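Local coordinates for probable alginate O-acetylase AlgJ (Pseudomonas putida, PDB 4O8V), which probably acts with AlgI and AlgF in an inner-membrane complex that adds acetyl groups to O-2 and O-3 of mannuronate residues in alginate, at residues L39-G44 and Q295-R300; V61-R66 and F274-L279; R66-Y71 and Q108-G113; G248-M253 and V270-P275. All coordinates share one frame; numbering follows the deposited sequence. Where two conformers were deposited one is given.

Contact 1. Residues L39-G44 and Q295-R300; sequences LALIRG and QLKNSR
The guanidinium of R300 has the aliphatic part of R43 laid over one of its faces, with R43 CG 3.3 Å from R300 NH2 and displaced toward the rim of the group. The R43 guanidinium has A40 CA over a face, and at its edge, near the plane, R43 NH2 comes to 3.3 Å from K297 O, a carbonyl at the end of helix 290-297. The two guanidinium planes are 55° apart. R43 gets there with CG anti to the backbone N (chi1 -176°) and bends at chi2 and chi3 that fold its tip back toward K297. The closeness of two like charges is probably eased by D47, which forms a salt bridge with R300, whose other nitrogens bond A95 O and N96 OD1. With an alanine here in place of R43, the face of R300 would probably be left without its methylene cover and K297 O without the nitrogen beside it. Glycine suits position 44 for a plain steric reason: G44 CA is 3.0 Å from L296 O in a CA-H...O contact, and a beta carbon would collide with that oxygen. Beside G44, leucine and lysine methylenes complete the contact, L41 CD2 standing 3.7 Å from K297 CG while L296 CD2 lies 3.6 Å from G44 O. The lysine then carries its charge outward to E37. The joint sets the last turn of helix 290-297 and the final modelled residues against the middle of helix 31-51, with L41 and L296 reaching on to helix 250-257 and I42 to helix 84-94.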
# COMPACT_ATOMS: atom_id res chain seq x y z
N LEU A 39 0.29 -15.65 1.39
CA LEU A 39 -1.17 -15.69 1.49
C LEU A 39 -1.63 -16.41 2.76
O LEU A 39 -2.64 -16.02 3.36
CB LEU A 39 -1.78 -16.36 0.27
CG LEU A 39 -1.71 -15.48 -0.97
CD1 LEU A 39 -1.79 -16.33 -2.26
CD2 LEU A 39 -2.80 -14.41 -0.95
N ALA A 40 -0.92 -17.46 3.14
CA ALA A 40 -1.27 -18.18 4.37
C ALA A 40 -1.07 -17.26 5.57
O ALA A 40 -1.84 -17.28 6.53
CB ALA A 40 -0.45 -19.47 4.51
N LEU A 41 -0.04 -16.43 5.50
CA LEU A 41 0.18 -15.45 6.57
C LEU A 41 -0.86 -14.34 6.58
O LEU A 41 -1.33 -13.93 7.65
CB LEU A 41 1.59 -14.86 6.47
CG LEU A 41 2.65 -15.91 6.81
CD1 LEU A 41 4.04 -15.39 6.46
CD2 LEU A 41 2.54 -16.25 8.30
N ILE A 42 -1.24 -13.84 5.41
CA ILE A 42 -2.30 -12.86 5.33
C ILE A 42 -3.62 -13.39 5.91
O ILE A 42 -4.32 -12.69 6.64
CB ILE A 42 -2.55 -12.41 3.86
CG1 ILE A 42 -1.36 -11.58 3.37
CG2 ILE A 42 -3.87 -11.66 3.73
CD1 ILE A 42 -1.36 -11.39 1.83
N ARG A 43 -3.94 -14.63 5.57
CA ARG A 43 -5.15 -15.27 6.07
C ARG A 43 -5.10 -15.42 7.60
O ARG A 43 -6.11 -15.22 8.29
CB ARG A 43 -5.34 -16.63 5.39
CG ARG A 43 -6.63 -17.33 5.77
CD ARG A 43 -6.40 -18.80 6.02
NE ARG A 43 -5.93 -19.52 4.84
CZ ARG A 43 -4.87 -20.32 4.82
NH1 ARG A 43 -4.52 -20.93 3.70
NH2 ARG A 43 -4.15 -20.49 5.92
N GLY A 44 -3.94 -15.76 8.12
CA GLY A 44 -3.77 -15.90 9.56
C GLY A 44 -3.93 -14.57 10.27
O GLY A 44 -4.50 -14.49 11.37
N GLN A 295 0.97 -20.70 14.23
CA GLN A 295 -0.41 -20.40 14.60
C GLN A 295 -1.12 -19.63 13.50
O GLN A 295 -2.28 -19.91 13.17
CB GLN A 295 -0.45 -19.61 15.90
CG GLN A 295 -0.10 -20.41 17.12
CD GLN A 295 -0.50 -19.70 18.39
OE1 GLN A 295 -1.04 -18.59 18.35
NE2 GLN A 295 -0.26 -20.35 19.53
N LEU A 296 -0.41 -18.65 12.95
CA LEU A 296 -0.94 -17.80 11.89
C LEU A 296 -1.27 -18.63 10.65
O LEU A 296 -2.33 -18.47 10.06
CB LEU A 296 0.06 -16.69 11.54
CG LEU A 296 0.18 -15.50 12.49
CD1 LEU A 296 1.36 -14.61 12.12
CD2 LEU A 296 -1.11 -14.69 12.48
N LYS A 297 -0.37 -19.52 10.27
CA LYS A 297 -0.58 -20.29 9.05
C LYS A 297 -1.65 -21.36 9.23
O LYS A 297 -2.29 -21.77 8.27
CB LYS A 297 0.73 -20.92 8.59
CG LYS A 297 1.75 -19.90 8.06
CD LYS A 297 3.08 -20.59 7.75
CE LYS A 297 2.84 -21.97 7.15
NZ LYS A 297 4.08 -22.64 6.69
N ASN A 298 -1.83 -21.82 10.47
CA ASN A 298 -2.75 -22.93 10.74
C ASN A 298 -4.07 -22.47 11.32
O ASN A 298 -4.80 -23.27 11.91
CB ASN A 298 -2.11 -23.93 11.71
CG ASN A 298 -0.82 -24.53 11.18
OD1 ASN A 298 -0.48 -24.36 10.01
ND2 ASN A 298 -0.10 -25.24 12.04
N SER A 299 -4.40 -21.19 11.15
CA SER A 299 -5.56 -20.59 11.82
C SER A 299 -6.89 -21.22 11.39
O SER A 299 -7.90 -21.07 12.09
CB SER A 299 -5.60 -19.09 11.56
OG SER A 299 -5.72 -18.80 10.18
N ARG A 300 -6.90 -21.90 10.25
CA ARG A 300 -8.10 -22.60 9.78
C ARG A 300 -8.09 -24.06 10.23
O ARG A 300 -7.04 -24.60 10.58
CB ARG A 300 -8.22 -22.52 8.26
CG ARG A 300 -8.24 -21.10 7.70
CD ARG A 300 -9.59 -20.43 7.92
NE ARG A 300 -9.51 -18.97 7.77
CZ ARG A 300 -9.90 -18.30 6.69
NH1 ARG A 300 -10.40 -18.94 5.63
NH2 ARG A 300 -9.81 -16.97 6.66

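Contact 2. Residues V61-R66 and F274-L279; sequences VPAKAR and FPERYL
E276 and R66 meet because the first bends CG into the cramped place between its backbone N and carbonyl carbon (chi1 68°) and then runs straight out, while the second sets CG anti to its N (chi1 -180°) and turns at chi3. Their flat ends are 3° from coplanar. R66 grips side-on in a salt bridge: NE gives a hydrogen bond of 2.8 Å to E276 OE2 and NH2 one of 2.8 Å to E276 OE1, both nearly straight and both on syn lone pairs. E276 OE2 takes a second donor from above the carboxylate plane, A63 N at 2.8 Å, so the residue before helix 64-67 is held by the same acid. Glutamate suits this buried place, since its charge is probably balanced by the arginine, with a backbone NH adding a further donor. Main chains join too, E276 N to V61 O at 2.9 Å and V61 N to F274 O at 3.2 Å. A63 is small enough to lie beside the carboxylate. R66 also reaches H81 and D82 carbonyls. The pair ties together the segments that follow parallel strands 55-61 and 269-275, at the C-terminal end of the sheet, where SGNH hydrolase-like folds keep their catalytic residues; P275 lies about 7 Å, side chain to side chain, from S218 and H122, the probable nucleophile and proton acceptor.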
# COMPACT_ATOMS: atom_id res chain seq x y z
N VAL A 61 -2.39 -2.42 -3.46
CA VAL A 61 -2.02 -1.31 -4.35
C VAL A 61 -1.50 -1.85 -5.67
O VAL A 61 -0.57 -2.64 -5.70
CB VAL A 61 -0.95 -0.41 -3.72
CG1 VAL A 61 -0.76 0.88 -4.58
CG2 VAL A 61 -1.35 -0.04 -2.29
N PRO A 62 -2.11 -1.44 -6.78
CA PRO A 62 -1.61 -1.94 -8.06
C PRO A 62 -0.21 -1.41 -8.36
O PRO A 62 0.16 -0.33 -7.87
CB PRO A 62 -2.63 -1.42 -9.07
CG PRO A 62 -3.20 -0.20 -8.43
CD PRO A 62 -3.25 -0.53 -6.94
N ALA A 63 0.56 -2.17 -9.14
CA ALA A 63 1.91 -1.76 -9.53
C ALA A 63 1.85 -0.51 -10.39
O ALA A 63 0.93 -0.34 -11.20
CB ALA A 63 2.59 -2.88 -10.28
N LYS A 64 2.84 0.37 -10.23
CA LYS A 64 2.89 1.56 -11.08
C LYS A 64 3.01 1.12 -12.53
O LYS A 64 2.41 1.73 -13.43
CB LYS A 64 4.05 2.47 -10.69
CG LYS A 64 4.05 3.79 -11.47
CD LYS A 64 5.02 4.79 -10.91
CE LYS A 64 6.27 4.86 -11.73
NZ LYS A 64 7.17 5.96 -11.26
N ALA A 65 3.76 0.05 -12.77
CA ALA A 65 3.95 -0.47 -14.13
C ALA A 65 2.66 -0.99 -14.76
O ALA A 65 2.56 -1.09 -15.97
CB ALA A 65 4.99 -1.57 -14.14
N ARG A 66 1.69 -1.35 -13.93
CA ARG A 66 0.39 -1.81 -14.42
C ARG A 66 -0.54 -0.64 -14.72
O ARG A 66 -1.31 -0.68 -15.66
CB ARG A 66 -0.29 -2.75 -13.38
CG ARG A 66 -1.64 -3.28 -13.82
CD ARG A 66 -2.29 -4.23 -12.78
NE ARG A 66 -1.37 -5.24 -12.25
CZ ARG A 66 -0.97 -6.33 -12.90
NH1 ARG A 66 -1.37 -6.56 -14.15
NH2 ARG A 66 -0.14 -7.19 -12.31
N PHE A 274 -0.97 -3.04 1.09
CA PHE A 274 -0.13 -4.17 0.66
C PHE A 274 0.05 -4.07 -0.86
O PHE A 274 -0.79 -4.53 -1.62
CB PHE A 274 -0.81 -5.50 1.06
CG PHE A 274 0.12 -6.70 1.07
CD1 PHE A 274 0.91 -7.01 -0.03
CD2 PHE A 274 0.21 -7.53 2.21
CE1 PHE A 274 1.76 -8.14 -0.01
CE2 PHE A 274 1.06 -8.64 2.24
CZ PHE A 274 1.85 -8.94 1.13
N PRO A 275 1.14 -3.43 -1.30
CA PRO A 275 1.34 -3.28 -2.75
C PRO A 275 1.54 -4.65 -3.44
O PRO A 275 2.17 -5.54 -2.86
CB PRO A 275 2.61 -2.42 -2.85
CG PRO A 275 2.68 -1.69 -1.50
CD PRO A 275 2.19 -2.76 -0.52
N GLU A 276 1.02 -4.81 -4.65
CA GLU A 276 0.99 -6.14 -5.27
C GLU A 276 2.37 -6.80 -5.44
O GLU A 276 2.49 -8.01 -5.27
CB GLU A 276 0.26 -6.09 -6.62
CG GLU A 276 0.98 -5.32 -7.71
CD GLU A 276 0.47 -5.61 -9.12
OE1 GLU A 276 0.89 -6.63 -9.72
OE2 GLU A 276 -0.34 -4.82 -9.63
N ARG A 277 3.41 -6.01 -5.73
CA ARG A 277 4.71 -6.58 -6.03
C ARG A 277 5.35 -7.33 -4.86
O ARG A 277 6.29 -8.09 -5.06
CB ARG A 277 5.68 -5.48 -6.50
CG ARG A 277 6.21 -4.57 -5.37
CD ARG A 277 7.05 -3.43 -6.00
NE ARG A 277 7.82 -2.62 -5.05
CZ ARG A 277 7.43 -1.43 -4.62
NH1 ARG A 277 6.26 -0.94 -5.01
NH2 ARG A 277 8.19 -0.73 -3.79
N TYR A 278 4.84 -7.10 -3.65
CA TYR A 278 5.39 -7.77 -2.46
C TYR A 278 4.89 -9.20 -2.28
O TYR A 278 5.45 -9.94 -1.48
CB TYR A 278 5.07 -6.98 -1.19
CG TYR A 278 5.87 -5.69 -1.05
CD1 TYR A 278 7.21 -5.72 -0.66
CD2 TYR A 278 5.27 -4.47 -1.32
CE1 TYR A 278 7.94 -4.54 -0.55
CE2 TYR A 278 5.99 -3.29 -1.21
CZ TYR A 278 7.32 -3.33 -0.82
OH TYR A 278 8.02 -2.14 -0.72
N LEU A 279 3.82 -9.58 -2.98
CA LEU A 279 3.24 -10.91 -2.74
C LEU A 279 4.22 -12.05 -3.09
O LEU A 279 4.33 -13.02 -2.33
CB LEU A 279 1.93 -11.08 -3.53
CG LEU A 279 1.16 -12.38 -3.21
CD1 LEU A 279 0.73 -12.42 -1.76
CD2 LEU A 279 -0.03 -12.52 -4.13

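Contact 3. Residues R66-Y71 and Q108-G113; sequences RVYTEY and QAKARG
K110, following helical residues Q108 and A109, stretches to the turn after helix 64-67, closing a salt bridge with E70 within the SGNH hydrolase-like domain. Its ammonium holds two partners firmly: NZ donates to E70 OE2 at 2.8 Å, on that oxygen's syn lone pair, and to V67 O, also at 2.8 Å, nearly along the C=O axis. A weaker bond runs from K110 NZ to E70 OE1. The carbonyl taken up belongs to the last residue of the helix, where a positive charge would probably be favoured by the carbonyls at the helix's C-terminal end. Lysine fits because its methylenes span the gap: CD passes 3.9 Å from V67 CG1, and CE comes within 3.5 Å of Y68 CE1, oblique to the ring. A methionine in its place would probably leave the E70 carboxylate and V67 O without their positive partner. One shell further out, E70 is turned to K110 by CG standing between its backbone N and carbonyl carbon (chi1 65°) and by a bend at chi2, while its CG rests over a face of the Y71 ring. That ring in turn stacks on W18, which the Y68 ring also meets. Glycine suits position 113, whose backbone angles would jam a beta carbon against the preceding carbonyl. The Y68 hydroxyl, already bonded to V115 N, sits 2.6 Å from a water at the edge of its ring, in plane, and this water donates a hydrogen bond to K110 O over 3.0 Å.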
# COMPACT_ATOMS: atom_id res chain seq x y z
N ARG A 66 1.69 -1.35 -13.93
CA ARG A 66 0.39 -1.81 -14.42
C ARG A 66 -0.54 -0.64 -14.72
O ARG A 66 -1.31 -0.68 -15.66
CB ARG A 66 -0.29 -2.75 -13.38
CG ARG A 66 -1.64 -3.28 -13.82
CD ARG A 66 -2.29 -4.23 -12.78
NE ARG A 66 -1.37 -5.24 -12.25
CZ ARG A 66 -0.97 -6.33 -12.90
NH1 ARG A 66 -1.37 -6.56 -14.15
NH2 ARG A 66 -0.14 -7.19 -12.31
N VAL A 67 -0.45 0.41 -13.90
CA VAL A 67 -1.32 1.56 -14.05
C VAL A 67 -0.82 2.48 -15.16
O VAL A 67 -1.62 3.08 -15.88
CB VAL A 67 -1.45 2.35 -12.72
CG1 VAL A 67 -2.30 3.61 -12.92
CG2 VAL A 67 -2.05 1.47 -11.62
N TYR A 68 0.51 2.57 -15.31
CA TYR A 68 1.12 3.40 -16.38
C TYR A 68 1.88 2.59 -17.43
O TYR A 68 3.03 2.88 -17.76
CB TYR A 68 2.01 4.48 -15.72
CG TYR A 68 1.19 5.61 -15.17
CD1 TYR A 68 0.67 6.59 -16.04
CD2 TYR A 68 0.88 5.70 -13.81
CE1 TYR A 68 -0.13 7.62 -15.56
CE2 TYR A 68 0.07 6.74 -13.31
CZ TYR A 68 -0.43 7.69 -14.20
OH TYR A 68 -1.23 8.71 -13.73
N THR A 69 1.22 1.59 -18.00
CA THR A 69 1.85 0.76 -19.04
C THR A 69 2.25 1.58 -20.26
O THR A 69 3.13 1.17 -21.04
CB THR A 69 0.92 -0.36 -19.52
OG1 THR A 69 -0.24 0.21 -20.13
CG2 THR A 69 0.49 -1.22 -18.36
N GLU A 70 1.62 2.73 -20.43
CA GLU A 70 1.88 3.53 -21.62
C GLU A 70 3.26 4.19 -21.55
O GLU A 70 3.76 4.70 -22.55
CB GLU A 70 0.78 4.59 -21.84
CG GLU A 70 0.70 5.67 -20.77
CD GLU A 70 -0.36 5.37 -19.71
OE1 GLU A 70 -0.52 4.19 -19.31
OE2 GLU A 70 -1.06 6.32 -19.27
N TYR A 71 3.87 4.17 -20.37
CA TYR A 71 5.21 4.74 -20.22
C TYR A 71 6.28 3.67 -20.06
O TYR A 71 7.43 3.97 -19.76
CB TYR A 71 5.26 5.72 -19.04
CG TYR A 71 4.40 6.95 -19.29
CD1 TYR A 71 4.62 7.75 -20.40
CD2 TYR A 71 3.36 7.29 -18.43
CE1 TYR A 71 3.83 8.87 -20.65
CE2 TYR A 71 2.57 8.40 -18.66
CZ TYR A 71 2.81 9.18 -19.78
OH TYR A 71 2.03 10.29 -20.02
N GLN A 108 -9.41 5.19 -13.55
CA GLN A 108 -10.39 6.22 -13.90
C GLN A 108 -9.77 7.59 -13.66
O GLN A 108 -9.91 8.51 -14.48
CB GLN A 108 -11.68 6.04 -13.07
CG GLN A 108 -12.82 7.01 -13.38
CD GLN A 108 -14.06 6.79 -12.50
OE1 GLN A 108 -13.95 6.62 -11.28
NE2 GLN A 108 -15.23 6.79 -13.12
N ALA A 109 -9.04 7.71 -12.55
CA ALA A 109 -8.52 9.00 -12.10
C ALA A 109 -7.32 9.54 -12.91
O ALA A 109 -6.94 10.71 -12.76
CB ALA A 109 -8.13 8.90 -10.60
N LYS A 110 -6.71 8.72 -13.76
CA LYS A 110 -5.60 9.20 -14.60
C LYS A 110 -5.97 10.42 -15.48
O LYS A 110 -5.10 11.22 -15.85
CB LYS A 110 -5.07 8.08 -15.50
CG LYS A 110 -4.40 6.94 -14.74
CD LYS A 110 -4.13 5.76 -15.65
CE LYS A 110 -3.07 6.07 -16.69
NZ LYS A 110 -2.86 4.94 -17.64
N ALA A 111 -7.24 10.55 -15.82
CA ALA A 111 -7.67 11.67 -16.65
C ALA A 111 -7.49 13.02 -15.94
O ALA A 111 -7.31 14.06 -16.58
CB ALA A 111 -9.11 11.49 -17.08
N ARG A 112 -7.53 12.99 -14.60
CA ARG A 112 -7.40 14.20 -13.80
C ARG A 112 -5.96 14.68 -13.65
O ARG A 112 -5.70 15.87 -13.45
CB ARG A 112 -8.02 13.97 -12.39
CG ARG A 112 -9.51 13.64 -12.40
CD ARG A 112 -9.91 12.93 -11.11
NE ARG A 112 -9.63 13.74 -9.93
CZ ARG A 112 -9.78 13.32 -8.67
NH1 ARG A 112 -10.21 12.08 -8.45
NH2 ARG A 112 -9.51 14.12 -7.65
N GLY A 113 -5.01 13.74 -13.72
CA GLY A 113 -3.61 14.04 -13.50
C GLY A 113 -2.90 12.77 -13.08
O GLY A 113 -3.47 11.69 -13.16
O HOH W 1 -2.32 10.25 -15.55

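Contact 4. Residues G248-M253 and V270-P275; sequences GPLLPM and VVWEFP
M253, a selenomethionine in this crystal, lies along one face of the W272 indole. Its CB is 3.7 Å from W272 CZ2 and its CG 3.9 Å from the same atom. The selenium then stands above the six-membered ring at a distance, a Met-aromatic contact with SE 5.0 Å from the ring centroid. Finally CE, brought back over the indole by bends at chi2 (59°) and chi3 (79°), lies 3.4 Å from W272 CG in a CH-pi contact with the five-membered ring, and touches V270 CG1 as well. A long flexible side chain suits this place because it can follow a flat surface. The opposite face of the indole meets F274 CD2. At the edge, W272 NE1 donates to P249 O at 2.9 Å, approaching from above the carbonyl plane, so a buried N-H finds an acceptor; L250 CD1 touches the rim near CZ2. P249 sets its ring on F274, with CG 3.5 Å from the ring centroid and 6° off the normal, a close CH-pi contact. Helix 250-257 and the turn before it thus pack on strand 269-275, which runs between strands 55-61 and 212-215. V45 of helix 31-51 touches both M253 and W272, L56 and L58 of strand 55-61 also pack on the indole, and V215 of strand 212-215 closes on M253.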
# COMPACT_ATOMS: atom_id res chain seq x y z
N GLY A 248 8.70 -3.69 4.01
CA GLY A 248 7.62 -4.37 3.33
C GLY A 248 6.34 -4.28 4.13
O GLY A 248 6.31 -3.65 5.19
N PRO A 249 5.27 -4.88 3.62
CA PRO A 249 3.92 -4.75 4.18
C PRO A 249 3.61 -5.74 5.31
O PRO A 249 2.70 -5.46 6.11
CB PRO A 249 3.02 -5.04 2.97
CG PRO A 249 3.84 -5.99 2.14
CD PRO A 249 5.26 -5.49 2.27
N LEU A 250 4.36 -6.84 5.41
CA LEU A 250 4.02 -7.90 6.38
C LEU A 250 4.62 -7.65 7.77
O LEU A 250 3.91 -7.74 8.79
CB LEU A 250 4.48 -9.28 5.86
CG LEU A 250 4.18 -10.42 6.85
CD1 LEU A 250 2.67 -10.57 7.08
CD2 LEU A 250 4.79 -11.72 6.35
N LEU A 251 5.91 -7.33 7.83
CA LEU A 251 6.58 -7.12 9.12
C LEU A 251 5.91 -6.05 9.99
O LEU A 251 5.74 -6.25 11.20
CB LEU A 251 8.07 -6.78 8.91
CG LEU A 251 9.05 -7.96 9.04
CD1 LEU A 251 8.61 -9.13 8.21
CD2 LEU A 251 10.47 -7.54 8.66
N PRO A 252 5.51 -4.90 9.41
CA PRO A 252 4.77 -3.98 10.27
C PRO A 252 3.43 -4.54 10.75
O PRO A 252 3.02 -4.16 11.86
CB PRO A 252 4.53 -2.75 9.36
CG PRO A 252 5.60 -2.81 8.36
CD PRO A 252 5.80 -4.30 8.09
N MSE A 253 2.77 -5.40 9.98
CA MSE A 253 1.52 -6.00 10.47
C MSE A 253 1.80 -6.97 11.61
O MSE A 253 1.07 -6.97 12.61
CB MSE A 253 0.76 -6.71 9.36
CG MSE A 253 -0.46 -7.46 9.86
SE MSE A 253 -1.79 -6.31 10.77
CE MSE A 253 -2.54 -5.61 9.16
N VAL A 270 -9.10 -2.50 10.64
CA VAL A 270 -7.69 -2.33 10.29
C VAL A 270 -7.57 -2.25 8.77
O VAL A 270 -7.97 -3.17 8.05
CB VAL A 270 -6.82 -3.47 10.82
CG1 VAL A 270 -5.37 -3.31 10.32
CG2 VAL A 270 -6.87 -3.52 12.34
N VAL A 271 -7.03 -1.14 8.29
CA VAL A 271 -6.75 -1.01 6.87
C VAL A 271 -5.31 -1.46 6.66
O VAL A 271 -4.38 -0.91 7.28
CB VAL A 271 -6.94 0.44 6.36
CG1 VAL A 271 -6.45 0.58 4.90
CG2 VAL A 271 -8.37 0.87 6.48
N TRP A 272 -5.11 -2.46 5.81
CA TRP A 272 -3.78 -3.03 5.58
C TRP A 272 -3.36 -2.78 4.14
O TRP A 272 -3.87 -3.42 3.22
CB TRP A 272 -3.79 -4.53 5.86
CG TRP A 272 -2.44 -5.17 5.82
CD1 TRP A 272 -1.22 -4.54 5.69
CD2 TRP A 272 -2.15 -6.57 5.95
NE1 TRP A 272 -0.21 -5.47 5.73
CE2 TRP A 272 -0.75 -6.72 5.87
CE3 TRP A 272 -2.94 -7.71 6.11
CZ2 TRP A 272 -0.11 -7.98 5.97
CZ3 TRP A 272 -2.32 -8.96 6.20
CH2 TRP A 272 -0.92 -9.07 6.12
N GLU A 273 -2.45 -1.83 3.96
CA GLU A 273 -1.95 -1.46 2.64
C GLU A 273 -0.80 -2.38 2.23
O GLU A 273 0.20 -2.53 2.95
CB GLU A 273 -1.55 0.02 2.64
CG GLU A 273 -0.70 0.43 1.45
CD GLU A 273 0.78 0.49 1.79
OE1 GLU A 273 1.15 1.12 2.82
OE2 GLU A 273 1.59 -0.06 1.01
N PHE A 274 -0.97 -3.04 1.09
CA PHE A 274 -0.13 -4.17 0.66
C PHE A 274 0.05 -4.07 -0.86
O PHE A 274 -0.79 -4.53 -1.62
CB PHE A 274 -0.81 -5.50 1.06
CG PHE A 274 0.12 -6.70 1.07
CD1 PHE A 274 0.91 -7.01 -0.03
CD2 PHE A 274 0.21 -7.53 2.21
CE1 PHE A 274 1.76 -8.14 -0.01
CE2 PHE A 274 1.06 -8.64 2.24
CZ PHE A 274 1.85 -8.94 1.13
N PRO A 275 1.14 -3.43 -1.30
CA PRO A 275 1.34 -3.28 -2.75
C PRO A 275 1.54 -4.65 -3.44
O PRO A 275 2.17 -5.54 -2.86
CB PRO A 275 2.61 -2.42 -2.85
CG PRO A 275 2.68 -1.69 -1.50
CD PRO A 275 2.19 -2.76 -0.52

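Contacts 2 and 4 meet on strand 269-275, sharing F274 and P275, their centres about 12 Å apart, and Y278 packs on P249 between them. Contact 1 touches this core through I42, whose CD1 is 3.7 Å from F274 CE2, and through L41 against L250, although its centre lies about 21 Å from that of contact 2. Contact 3 joins contact 2 through R66 and helix 64-67, with P62 against V67, and lies across the chain's centre from contact 1. Contacts 2 and 4 come nearest the probable S218-H122-D120 triad, side chains of P275 and E273 being about 7 Å from those of S218 and H122; Y68 of contact 3 is about 11 Å from H122.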